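Local coordinates for Glyoxalase/bleomycin resisance protein/dioxygenase (Streptomyces sp. CB03234, PDB 5UJP) that binds a calcium ion and can bind riboflavin, and may act as a dioxygenase of the glyoxalase/bleomycin resistance superfamily, at residues F5-S10 / M59-L64; Q12-K16 / G36-Q40; W96-A100 / I110-Q114. One frame throughout, in Å; residues are numbered along the deposited sequence.

Contact 1: F5-S10 / M59-L64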
ATOM      1  N   PHE A   5      -3.547   2.913   1.498  0.63 16.87           N
ATOM      2  CA  PHE A   5      -2.185   2.808   1.997  0.63 16.84           C
ATOM      3  C   PHE A   5      -1.784   4.112   2.674  0.63 15.94           C
ATOM      4  O   PHE A   5      -2.144   5.201   2.209  0.63 17.47           O
ATOM      5  CB  PHE A   5      -1.189   2.515   0.848  0.63 20.33           C
ATOM      6  CG  PHE A   5       0.164   2.061   1.316  0.63 37.21           C
ATOM      7  CD1 PHE A   5       1.098   2.967   1.793  0.63 41.38           C
ATOM      8  CD2 PHE A   5       0.499   0.718   1.282  0.63 36.77           C
ATOM      9  CE1 PHE A   5       2.334   2.540   2.232  0.63 35.55           C
ATOM     10  CE2 PHE A   5       1.734   0.285   1.707  0.63 84.02           C
ATOM     11  CZ  PHE A   5       2.653   1.194   2.183  0.63106.32           C
ATOM     12  N   SER A   6      -0.990   4.002   3.750  1.00 17.90           N
ATOM     13  CA  SER A   6      -0.543   5.161   4.515  1.00 18.88           C
ATOM     14  C   SER A   6       0.871   5.540   4.111  1.00 19.77           C
ATOM     15  O   SER A   6       1.798   4.741   4.255  1.00 25.20           O
ATOM     16  CB  SER A   6      -0.617   4.893   6.027  1.00 19.94           C
ATOM     17  OG  SER A   6      -1.939   4.664   6.429  1.00 21.91           O
ATOM     18  N   VAL A   7       1.033   6.758   3.614  1.00 19.13           N
ATOM     19  CA  VAL A   7       2.314   7.257   3.126  1.00 18.15           C
ATOM     20  C   VAL A   7       2.922   8.098   4.245  1.00 18.07           C
ATOM     21  O   VAL A   7       2.280   9.061   4.689  1.00 19.40           O
ATOM     22  CB  VAL A   7       2.110   8.094   1.860  1.00 17.56           C
ATOM     23  CG1 VAL A   7       3.465   8.639   1.387  1.00 18.26           C
ATOM     24  CG2 VAL A   7       1.443   7.229   0.772  1.00 18.67           C
ATOM     25  N   PRO A   8       4.137   7.793   4.702  1.00 17.85           N
ATOM     26  CA  PRO A   8       4.713   8.549   5.833  1.00 18.15           C
ATOM     27  C   PRO A   8       5.338   9.853   5.347  1.00 18.74           C
ATOM     28  O   PRO A   8       6.313   9.855   4.572  1.00 18.31           O
ATOM     29  CB  PRO A   8       5.776   7.588   6.383  1.00 18.06           C
ATOM     30  CG  PRO A   8       6.208   6.838   5.180  1.00 18.55           C
ATOM     31  CD  PRO A   8       4.992   6.659   4.319  1.00 17.61           C
ATOM     32  N   VAL A   9       4.810  10.981   5.862  1.00 20.71           N
ATOM     33  CA  VAL A   9       5.302  12.299   5.468  1.00 19.61           C
ATOM     34  C   VAL A   9       5.748  13.074   6.707  1.00 20.50           C
ATOM     35  O   VAL A   9       5.376  12.760   7.837  1.00 25.21           O
ATOM     36  CB  VAL A   9       4.245  13.096   4.669  1.00 19.53           C
ATOM     37  CG1 VAL A   9       3.789  12.301   3.397  1.00 22.13           C
ATOM     38  CG2 VAL A   9       3.089  13.479   5.582  1.00 19.88           C
ATOM     39  N   SER A  10       6.594  14.087   6.474  1.00 22.42           N
ATOM     40  CA  SER A  10       7.092  14.900   7.581  1.00 25.14           C
ATOM     41  C   SER A  10       6.257  16.144   7.821  1.00 25.68           C
ATOM     42  O   SER A  10       6.216  16.651   8.949  1.00 29.14           O
ATOM     43  CB  SER A  10       8.542  15.337   7.340  1.00 26.65           C
ATOM     44  OG  SER A  10       8.658  16.199   6.223  1.00 29.24           O
HETATM   45  N   MSE A  59       7.690   3.848  10.266  0.56 17.68           N
HETATM   46  CA  MSE A  59       7.825   4.257   8.873  0.56 18.44           C
HETATM   47  C   MSE A  59       8.328   5.706   8.863  0.56 20.02           C
HETATM   48  O   MSE A  59       7.537   6.644   8.937  0.56 19.72           O
HETATM   49  CB  MSE A  59       6.467   4.136   8.159  0.56 18.67           C
HETATM   50  CG  MSE A  59       5.867   2.761   8.288  0.56 19.85           C
HETATM   51 SE   MSE A  59       4.264   2.598   7.187  0.56 26.52          SE
HETATM   52  CE  MSE A  59       3.247   4.139   7.724  0.56 25.99           C
ATOM     53  N   PRO A  60       9.641   5.907   8.791  1.00 21.14           N
ATOM     54  CA  PRO A  60      10.164   7.266   8.782  1.00 21.31           C
ATOM     55  C   PRO A  60       9.678   8.022   7.560  1.00 20.58           C
ATOM     56  O   PRO A  60       9.392   7.408   6.524  1.00 19.81           O
ATOM     57  CB  PRO A  60      11.689   7.064   8.736  1.00 21.48           C
ATOM     58  CG  PRO A  60      11.914   5.707   9.358  1.00 23.42           C
ATOM     59  CD  PRO A  60      10.711   4.898   8.838  1.00 21.90           C
ATOM     60  N   PRO A  61       9.582   9.355   7.645  1.00 21.35           N
ATOM     61  CA  PRO A  61       9.172  10.150   6.482  1.00 21.25           C
ATOM     62  C   PRO A  61      10.028   9.829   5.269  1.00 20.08           C
ATOM     63  O   PRO A  61      11.259   9.744   5.358  1.00 21.60           O
ATOM     64  CB  PRO A  61       9.398  11.597   6.931  1.00 24.45           C
ATOM     65  CG  PRO A  61       9.480  11.561   8.382  1.00 25.18           C
ATOM     66  CD  PRO A  61       9.876  10.192   8.822  1.00 23.65           C
ATOM     67  N   GLY A  62       9.362   9.635   4.122  1.00 19.15           N
ATOM     68  CA  GLY A  62      10.038   9.367   2.861  1.00 20.39           C
ATOM     69  C   GLY A  62      10.519   7.952   2.670  1.00 18.09           C
ATOM     70  O   GLY A  62      11.229   7.701   1.692  1.00 19.98           O
ATOM     71  N   SER A  63      10.111   7.014   3.529  1.00 17.63           N
ATOM     72  CA  SER A  63      10.631   5.654   3.523  1.00 18.14           C
ATOM     73  C   SER A  63       9.869   4.711   2.607  1.00 15.31           C
ATOM     74  O   SER A  63      10.327   3.581   2.399  1.00 16.96           O
ATOM     75  CB  SER A  63      10.656   5.083   4.939  1.00 18.63           C
ATOM     76  OG  SER A  63       9.339   5.011   5.465  1.00 19.53           O
ATOM     77  N   LEU A  64       8.771   5.152   1.994  1.00 17.50           N
ATOM     78  CA  LEU A  64       7.949   4.250   1.229  1.00 16.78           C
ATOM     79  C   LEU A  64       8.624   3.842  -0.075  1.00 16.16           C
ATOM     80  O   LEU A  64       9.112   4.684  -0.840  1.00 17.53           O
ATOM     81  CB  LEU A  64       6.588   4.882   0.954  1.00 20.24           C
ATOM     82  CG  LEU A  64       5.668   4.077   0.055  1.00 22.35           C
ATOM     83  CD1 LEU A  64       5.344   2.764   0.713  1.00 24.79           C
ATOM     84  CD2 LEU A  64       4.374   4.844  -0.238  1.00 25.34           C
TER

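Contact 2: Q12-K16 / G36-Q40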
ATOM      1  N   GLN A  12       2.469  17.562   6.676  1.00 23.12           N
ATOM      2  CA  GLN A  12       1.250  17.195   5.963  1.00 21.65           C
ATOM      3  C   GLN A  12       0.785  18.287   5.013  1.00 21.66           C
ATOM      4  O   GLN A  12       0.171  17.981   3.992  1.00 23.57           O
ATOM      5  CB  GLN A  12       0.140  16.861   6.947  1.00 21.62           C
ATOM      6  CG  GLN A  12       0.398  15.539   7.675  1.00 21.88           C
ATOM      7  CD  GLN A  12      -0.718  15.196   8.647  1.00 21.69           C
ATOM      8  OE1 GLN A  12      -0.958  15.925   9.594  1.00 24.63           O
ATOM      9  NE2 GLN A  12      -1.403  14.064   8.405  1.00 23.07           N
ATOM     10  N   GLU A  13       0.984  19.553   5.356  1.00 23.29           N
ATOM     11  CA  GLU A  13       0.543  20.615   4.460  1.00 22.81           C
ATOM     12  C   GLU A  13       1.348  20.612   3.165  1.00 23.22           C
ATOM     13  O   GLU A  13       0.780  20.742   2.070  1.00 24.01           O
ATOM     14  CB  GLU A  13       0.651  21.972   5.152  1.00 27.01           C
ATOM     15  CG  GLU A  13      -0.068  23.046   4.353  1.00 29.73           C
ATOM     16  CD  GLU A  13      -1.571  22.814   4.280  1.00 32.51           C
ATOM     17  OE1 GLU A  13      -2.111  22.172   5.198  1.00 32.97           O
ATOM     18  OE2 GLU A  13      -2.224  23.291   3.325  1.00 33.77           O
ATOM     19  N   LYS A  14       2.666  20.449   3.268  1.00 24.09           N
ATOM     20  CA  LYS A  14       3.488  20.337   2.060  1.00 24.17           C
ATOM     21  C   LYS A  14       3.133  19.080   1.277  1.00 23.13           C
ATOM     22  O   LYS A  14       3.182  19.090   0.046  1.00 25.86           O
ATOM     23  CB  LYS A  14       4.987  20.322   2.419  1.00 23.00           C
ATOM     24  CG  LYS A  14       5.473  21.652   3.068  1.00 26.18           C
ATOM     25  CD  LYS A  14       6.948  21.655   3.405  1.00 27.27           C
ATOM     26  CE  LYS A  14       7.418  22.989   4.003  1.00 30.90           C
ATOM     27  NZ  LYS A  14       8.822  22.906   4.458  1.00 32.30           N
ATOM     28  N   ALA A  15       2.779  17.997   1.956  1.00 22.24           N
ATOM     29  CA  ALA A  15       2.369  16.788   1.253  1.00 20.64           C
ATOM     30  C   ALA A  15       1.051  17.008   0.525  1.00 21.01           C
ATOM     31  O   ALA A  15       0.867  16.525  -0.598  1.00 21.46           O
ATOM     32  CB  ALA A  15       2.273  15.622   2.237  1.00 20.60           C
ATOM     33  N   LYS A  16       0.117  17.722   1.145  1.00 21.57           N
ATOM     34  CA  LYS A  16      -1.122  18.037   0.432  1.00 22.32           C
ATOM     35  C   LYS A  16      -0.860  18.836  -0.844  1.00 24.01           C
ATOM     36  O   LYS A  16      -1.429  18.536  -1.912  1.00 23.21           O
ATOM     37  CB  LYS A  16      -2.062  18.816   1.335  1.00 22.34           C
ATOM     38  CG  LYS A  16      -3.382  19.166   0.716  1.00 22.77           C
ATOM     39  CD  LYS A  16      -4.286  19.867   1.733  1.00 24.84           C
ATOM     40  CE  LYS A  16      -5.688  20.143   1.190  1.00 25.74           C
ATOM     41  NZ  LYS A  16      -6.516  20.986   2.150  1.00 27.42           N
ATOM     42  N   GLY A  36      -4.483  11.859  14.263  1.00 24.66           N
ATOM     43  CA  GLY A  36      -3.921  13.059  13.686  1.00 25.13           C
ATOM     44  C   GLY A  36      -4.820  13.552  12.569  1.00 24.85           C
ATOM     45  O   GLY A  36      -5.944  13.091  12.416  1.00 27.14           O
ATOM     46  N   ARG A  37      -4.281  14.472  11.792  1.00 24.33           N
ATOM     47  CA  ARG A  37      -4.987  14.991  10.625  1.00 24.49           C
ATOM     48  C   ARG A  37      -5.149  13.892   9.582  1.00 22.81           C
ATOM     49  O   ARG A  37      -4.154  13.328   9.116  1.00 24.91           O
ATOM     50  CB  ARG A  37      -4.181  16.159  10.076  1.00 24.54           C
ATOM     51  CG  ARG A  37      -4.758  16.791   8.835  1.00 25.34           C
ATOM     52  CD  ARG A  37      -3.834  17.934   8.367  1.00 23.59           C
ATOM     53  NE  ARG A  37      -4.307  18.585   7.161  1.00 24.82           N
ATOM     54  CZ  ARG A  37      -3.648  19.570   6.570  1.00 25.82           C
ATOM     55  NH1 ARG A  37      -2.501  20.008   7.089  1.00 27.07           N
ATOM     56  NH2 ARG A  37      -4.124  20.122   5.469  1.00 26.63           N
ATOM     57  N   TRP A  38      -6.403  13.563   9.246  1.00 22.07           N
ATOM     58  CA  TRP A  38      -6.699  12.533   8.256  1.00 22.00           C
ATOM     59  C   TRP A  38      -6.768  13.210   6.892  1.00 22.92           C
ATOM     60  O   TRP A  38      -7.723  13.942   6.597  1.00 23.84           O
ATOM     61  CB  TRP A  38      -8.005  11.797   8.593  1.00 23.21           C
ATOM     62  CG  TRP A  38      -8.323  10.693   7.598  1.00 24.25           C
ATOM     63  CD1 TRP A  38      -9.025  10.803   6.411  1.00 25.71           C
ATOM     64  CD2 TRP A  38      -7.890   9.318   7.674  1.00 26.04           C
ATOM     65  NE1 TRP A  38      -9.095   9.571   5.790  1.00 25.99           N
ATOM     66  CE2 TRP A  38      -8.389   8.653   6.526  1.00 26.58           C
ATOM     67  CE3 TRP A  38      -7.135   8.591   8.598  1.00 27.38           C
ATOM     68  CZ2 TRP A  38      -8.160   7.297   6.293  1.00 28.68           C
ATOM     69  CZ3 TRP A  38      -6.930   7.240   8.377  1.00 26.53           C
ATOM     70  CH2 TRP A  38      -7.429   6.612   7.217  1.00 28.73           C
ATOM     71  N   LEU A  39      -5.753  12.965   6.070  1.00 21.68           N
ATOM     72  CA  LEU A  39      -5.559  13.642   4.789  1.00 20.42           C
ATOM     73  C   LEU A  39      -5.468  12.537   3.745  1.00 21.36           C
ATOM     74  O   LEU A  39      -4.468  11.806   3.699  1.00 21.08           O
ATOM     75  CB  LEU A  39      -4.271  14.459   4.857  1.00 23.31           C
ATOM     76  CG  LEU A  39      -3.860  15.200   3.574  1.00 22.85           C
ATOM     77  CD1 LEU A  39      -4.973  16.131   3.035  1.00 25.23           C
ATOM     78  CD2 LEU A  39      -2.530  15.961   3.818  1.00 22.94           C
ATOM     79  N   GLN A  40      -6.518  12.401   2.933  1.00 22.12           N
ATOM     80  CA  GLN A  40      -6.685  11.245   2.065  1.00 20.80           C
ATOM     81  C   GLN A  40      -6.859  11.694   0.621  1.00 20.60           C
ATOM     82  O   GLN A  40      -7.676  12.575   0.342  1.00 22.74           O
ATOM     83  CB  GLN A  40      -7.891  10.420   2.525  1.00 22.07           C
ATOM     84  CG  GLN A  40      -8.092   9.125   1.743  1.00 21.81           C
ATOM     85  CD  GLN A  40      -9.257   8.329   2.277  1.00 24.75           C
ATOM     86  OE1 GLN A  40      -9.915   8.732   3.236  1.00 27.32           O
ATOM     87  NE2 GLN A  40      -9.549   7.236   1.636  1.00 25.76           N
TER
HETATM   88  O   HOH W   1      -1.427  14.636  11.960  1.00 30.65           O

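Contact 3: W96-A100 / I110-Q114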
ATOM      1  N   TRP A  96       5.321  -6.676 -17.840  1.00 49.15           N
ATOM      2  CA  TRP A  96       4.055  -6.536 -17.125  1.00 52.83           C
ATOM      3  C   TRP A  96       3.423  -5.156 -17.272  1.00 45.70           C
ATOM      4  O   TRP A  96       2.488  -4.826 -16.538  1.00 47.43           O
ATOM      5  CB  TRP A  96       4.224  -6.932 -15.653  1.00 62.86           C
ATOM      6  CG  TRP A  96       4.781  -8.330 -15.516  1.00120.26           C
ATOM      7  CD1 TRP A  96       6.067  -8.667 -15.216  1.00 78.21           C
ATOM      8  CD2 TRP A  96       4.078  -9.571 -15.718  1.00 94.63           C
ATOM      9  NE1 TRP A  96       6.210 -10.034 -15.202  1.00111.72           N
ATOM     10  CE2 TRP A  96       5.007 -10.614 -15.509  1.00110.58           C
ATOM     11  CE3 TRP A  96       2.756  -9.901 -16.050  1.00 74.27           C
ATOM     12  CZ2 TRP A  96       4.659 -11.966 -15.622  1.00 56.53           C
ATOM     13  CZ3 TRP A  96       2.405 -11.250 -16.158  1.00 56.20           C
ATOM     14  CH2 TRP A  96       3.356 -12.264 -15.943  1.00 51.04           C
ATOM     15  N   GLY A  97       3.886  -4.354 -18.215  1.00 36.85           N
ATOM     16  CA  GLY A  97       3.412  -3.006 -18.364  1.00 33.76           C
ATOM     17  C   GLY A  97       4.557  -2.022 -18.431  1.00 31.81           C
ATOM     18  O   GLY A  97       5.725  -2.364 -18.281  1.00 35.16           O
ATOM     19  N   ARG A  98       4.198  -0.780 -18.656  1.00 27.35           N
ATOM     20  CA  ARG A  98       5.140   0.296 -18.875  1.00 24.67           C
ATOM     21  C   ARG A  98       5.092   1.184 -17.644  1.00 21.49           C
ATOM     22  O   ARG A  98       4.018   1.655 -17.271  1.00 22.15           O
ATOM     23  CB  ARG A  98       4.711   1.057 -20.117  1.00 23.77           C
ATOM     24  CG  ARG A  98       5.646   2.190 -20.534  1.00 24.80           C
ATOM     25  CD  ARG A  98       5.331   2.652 -21.987  1.00 23.74           C
ATOM     26  NE  ARG A  98       6.073   3.869 -22.340  1.00 24.66           N
ATOM     27  CZ  ARG A  98       7.330   3.877 -22.744  1.00 27.01           C
ATOM     28  NH1 ARG A  98       7.991   2.723 -22.863  1.00 26.98           N
ATOM     29  NH2 ARG A  98       7.931   5.035 -23.027  1.00 29.52           N
ATOM     30  N   GLN A  99       6.233   1.380 -16.997  1.00 23.00           N
ATOM     31  CA  GLN A  99       6.187   1.925 -15.643  1.00 22.28           C
ATOM     32  C   GLN A  99       7.149   3.082 -15.447  1.00 21.62           C
ATOM     33  O   GLN A  99       8.116   3.249 -16.171  1.00 22.65           O
ATOM     34  CB  GLN A  99       6.416   0.865 -14.558  1.00 28.12           C
ATOM     35  CG  GLN A  99       7.778   0.352 -14.467  1.00 32.48           C
ATOM     36  CD  GLN A  99       7.909  -0.685 -13.320  1.00 35.29           C
ATOM     37  OE1 GLN A  99       8.732  -0.547 -12.421  1.00 40.50           O
ATOM     38  NE2 GLN A  99       7.056  -1.681 -13.338  1.00 32.35           N
ATOM     39  N   ALA A 100       6.868   3.872 -14.417  1.00 19.91           N
ATOM     40  CA  ALA A 100       7.761   4.954 -14.060  1.00 19.54           C
ATOM     41  C   ALA A 100       7.655   5.194 -12.571  1.00 20.08           C
ATOM     42  O   ALA A 100       6.682   4.795 -11.926  1.00 23.38           O
ATOM     43  CB  ALA A 100       7.364   6.246 -14.766  1.00 20.70           C
ATOM     44  N   ILE A 110       6.704   6.766  -5.481  1.00 15.36           N
ATOM     45  CA  ILE A 110       5.391   6.373  -6.001  1.00 15.99           C
ATOM     46  C   ILE A 110       5.636   5.807  -7.392  1.00 15.73           C
ATOM     47  O   ILE A 110       6.276   6.463  -8.216  1.00 17.05           O
ATOM     48  CB  ILE A 110       4.423   7.572  -6.076  1.00 16.97           C
ATOM     49  CG1 ILE A 110       4.386   8.312  -4.716  1.00 18.94           C
ATOM     50  CG2 ILE A 110       3.072   7.116  -6.635  1.00 19.22           C
ATOM     51  CD1 ILE A 110       3.821   7.478  -3.571  1.00 21.58           C
ATOM     52  N   GLY A 111       5.178   4.584  -7.645  1.00 15.72           N
ATOM     53  CA  GLY A 111       5.280   3.975  -8.962  1.00 15.79           C
ATOM     54  C   GLY A 111       3.964   4.054  -9.715  1.00 16.31           C
ATOM     55  O   GLY A 111       2.888   3.974  -9.126  1.00 15.73           O
ATOM     56  N   LEU A 112       4.059   4.220 -11.039  1.00 16.60           N
ATOM     57  CA  LEU A 112       2.903   4.220 -11.936  1.00 17.67           C
ATOM     58  C   LEU A 112       3.155   3.137 -12.962  1.00 18.20           C
ATOM     59  O   LEU A 112       4.257   3.041 -13.498  1.00 20.89           O
ATOM     60  CB  LEU A 112       2.767   5.562 -12.679  1.00 18.59           C
ATOM     61  CG  LEU A 112       2.547   6.776 -11.783  1.00 18.95           C
ATOM     62  CD1 LEU A 112       2.583   8.067 -12.649  1.00 22.87           C
ATOM     63  CD2 LEU A 112       1.252   6.659 -11.045  1.00 20.47           C
ATOM     64  N   ASN A 113       2.141   2.341 -13.253  1.00 17.17           N
ATOM     65  CA  ASN A 113       2.273   1.250 -14.209  1.00 18.43           C
ATOM     66  C   ASN A 113       1.055   1.246 -15.110  1.00 16.81           C
ATOM     67  O   ASN A 113      -0.067   1.281 -14.641  1.00 18.07           O
ATOM     68  CB  ASN A 113       2.465  -0.100 -13.518  1.00 20.48           C
ATOM     69  CG  ASN A 113       2.729  -1.228 -14.503  1.00 25.26           C
ATOM     70  OD1 ASN A 113       3.637  -1.151 -15.310  1.00 28.68           O
ATOM     71  ND2 ASN A 113       1.952  -2.297 -14.404  1.00 28.71           N
ATOM     72  N   GLN A 114       1.300   1.246 -16.394  1.00 17.90           N
ATOM     73  CA  GLN A 114       0.240   1.217 -17.400  1.00 22.12           C
ATOM     74  C   GLN A 114       0.052  -0.224 -17.882  1.00 27.00           C
ATOM     75  O   GLN A 114       1.070  -0.852 -18.124  1.00 28.45           O
ATOM     76  CB  GLN A 114       0.679   2.148 -18.552  1.00 24.93           C
ATOM     77  CG  GLN A 114      -0.279   2.301 -19.644  1.00 26.00           C
ATOM     78  CD  GLN A 114       0.374   2.915 -20.835  1.00 23.65           C
ATOM     79  OE1 GLN A 114       0.729   4.087 -20.793  1.00 23.50           O
ATOM     80  NE2 GLN A 114       0.552   2.124 -21.906  1.00 25.34           N
ATOM     81  OXT GLN A 114      -1.070  -0.735 -18.059  1.00 30.69           O
TER

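Contact 1: F5-S10 / M59-L64
M59, a selenomethionine, lies against P8, with its CB 3.9 Å from CB of P8. In this one of its two conformers, a bend at chi3 (-51°) brings CE near O of S6. P60 starts a type II beta turn that runs to S63, and its carbonyl O rests on CG of P8. P61 sets its ring beside S10, with the two CB atoms 3.9 Å apart. G62 makes the one hydrogen bond across the contact. Its N reaches O of P8 at 3.1 Å, nearly straight at 168°. The same O is met by the CA-H of P61 and by ND2 of N108. The positive phi of G62 (79°) fits the third place of the turn. S63 closes it: OG donates to O of P60 at 2.6 Å, on a lone pair. CD2 of L64 is 3.9 Å from CG2 of V7, while CD1 lies 3.4 Å from CE1 of F5, also modelled in two conformers. In this conformer the F5 ring meets F5 of the second subunit edge-to-face. A proline-rich turn thus packs on the strand that is outermost in its sheet within this chain, at the dimer interface of a glyoxalase-superfamily fold.

Contact 2: Q12-K16 / G36-Q40
E13 and R37 form a salt bridge in which one carboxylate oxygen accepts from both terminal nitrogens of the guanidinium. OE1 of E13 lies 2.9 Å from both NH1 and NH2 of R37, close to the guanidinium plane. The carboxylate is turned 23° from that plane. E13 points its CB away from the strand, but a bend at chi2 (65°) brings OE1 back. NH2 of R37 also pairs with D30, as does NZ of K16, so both cations share that second carboxylate. Q12 grips the backbone of R37 once directly and once through a water. Its NE2 donates to O of R37 at 2.9 Å, tilted from the carbonyl plane, and also bonds to O of L52. Its OE1 takes a water at 2.7 Å that accepts from N of R37. The Q12 and R37 side chains lie alongside each other, running opposite ways, with OE1 of Q12 3.3 Å from CB of R37. Deeper in, CD2 of L39 packs 3.8 Å from CB of K16. The axes of the two short segments pass 10.1 Å apart at closest, 14° from parallel. This is the helix of a beta-alpha-beta-beta-beta module packed on its sheet, as in the glyoxalase superfamily.

Contact 3: W96-A100 / I110-Q114
N113 reaches across to W96 and G97. Its chi1 of -175° sets CG opposite the backbone N and brings OD1 to 3.4 Å from C of G97. ND2 makes a weak bond of 3.4 Å to O of W96, though a straight one. Q99 faces N113 as an antiparallel non-hydrogen-bonded pair. CB of Q99 lies 3.5 Å from OD1 of N113, and the two amide planes stand 74° apart. W96 and Q99 bind riboflavin in another structure of this protein; here the ligand is absent and the W96 ring is poorly ordered. The two strands are the hairpin 97-103/109-113, the central pair of a mixed four-stranded sheet. A100 is the next partner along, hydrogen-bonded to L112 in both directions. N of A100 donates to O of L112 at 2.9 Å, and N of L112 to O of A100 at 2.8 Å. Both side chains turn to the sheet face covered by helix 74-83, where A100 touches V74 and C78. R98 holds the chain end: its O accepts from N of Q114 at 2.9 Å, and its N donates to the terminal carboxylate O of Q114 at 3.2 Å. NE of R98 forms a salt bridge with D75.

From the N terminus, strand 3-8 opens contact 1, which closes only at the turn 59-64. Contact 2 begins and ends within that span: helix 12-23 follows the strand directly and meets strand 37-42. The two contacts touch where CG1 of V9 packs on CB of A15. Together they tie strand 3-8, the helix and an inner strand of the first sheet. Contact 3 opens only after contact 1 has closed. It closes a short hairpin of the second sheet at the C terminus. Its link to contact 1 is packing of I110 on L64, whereas contact 2 lies across the chain's centre from it, about 10 Å away between nearest atoms.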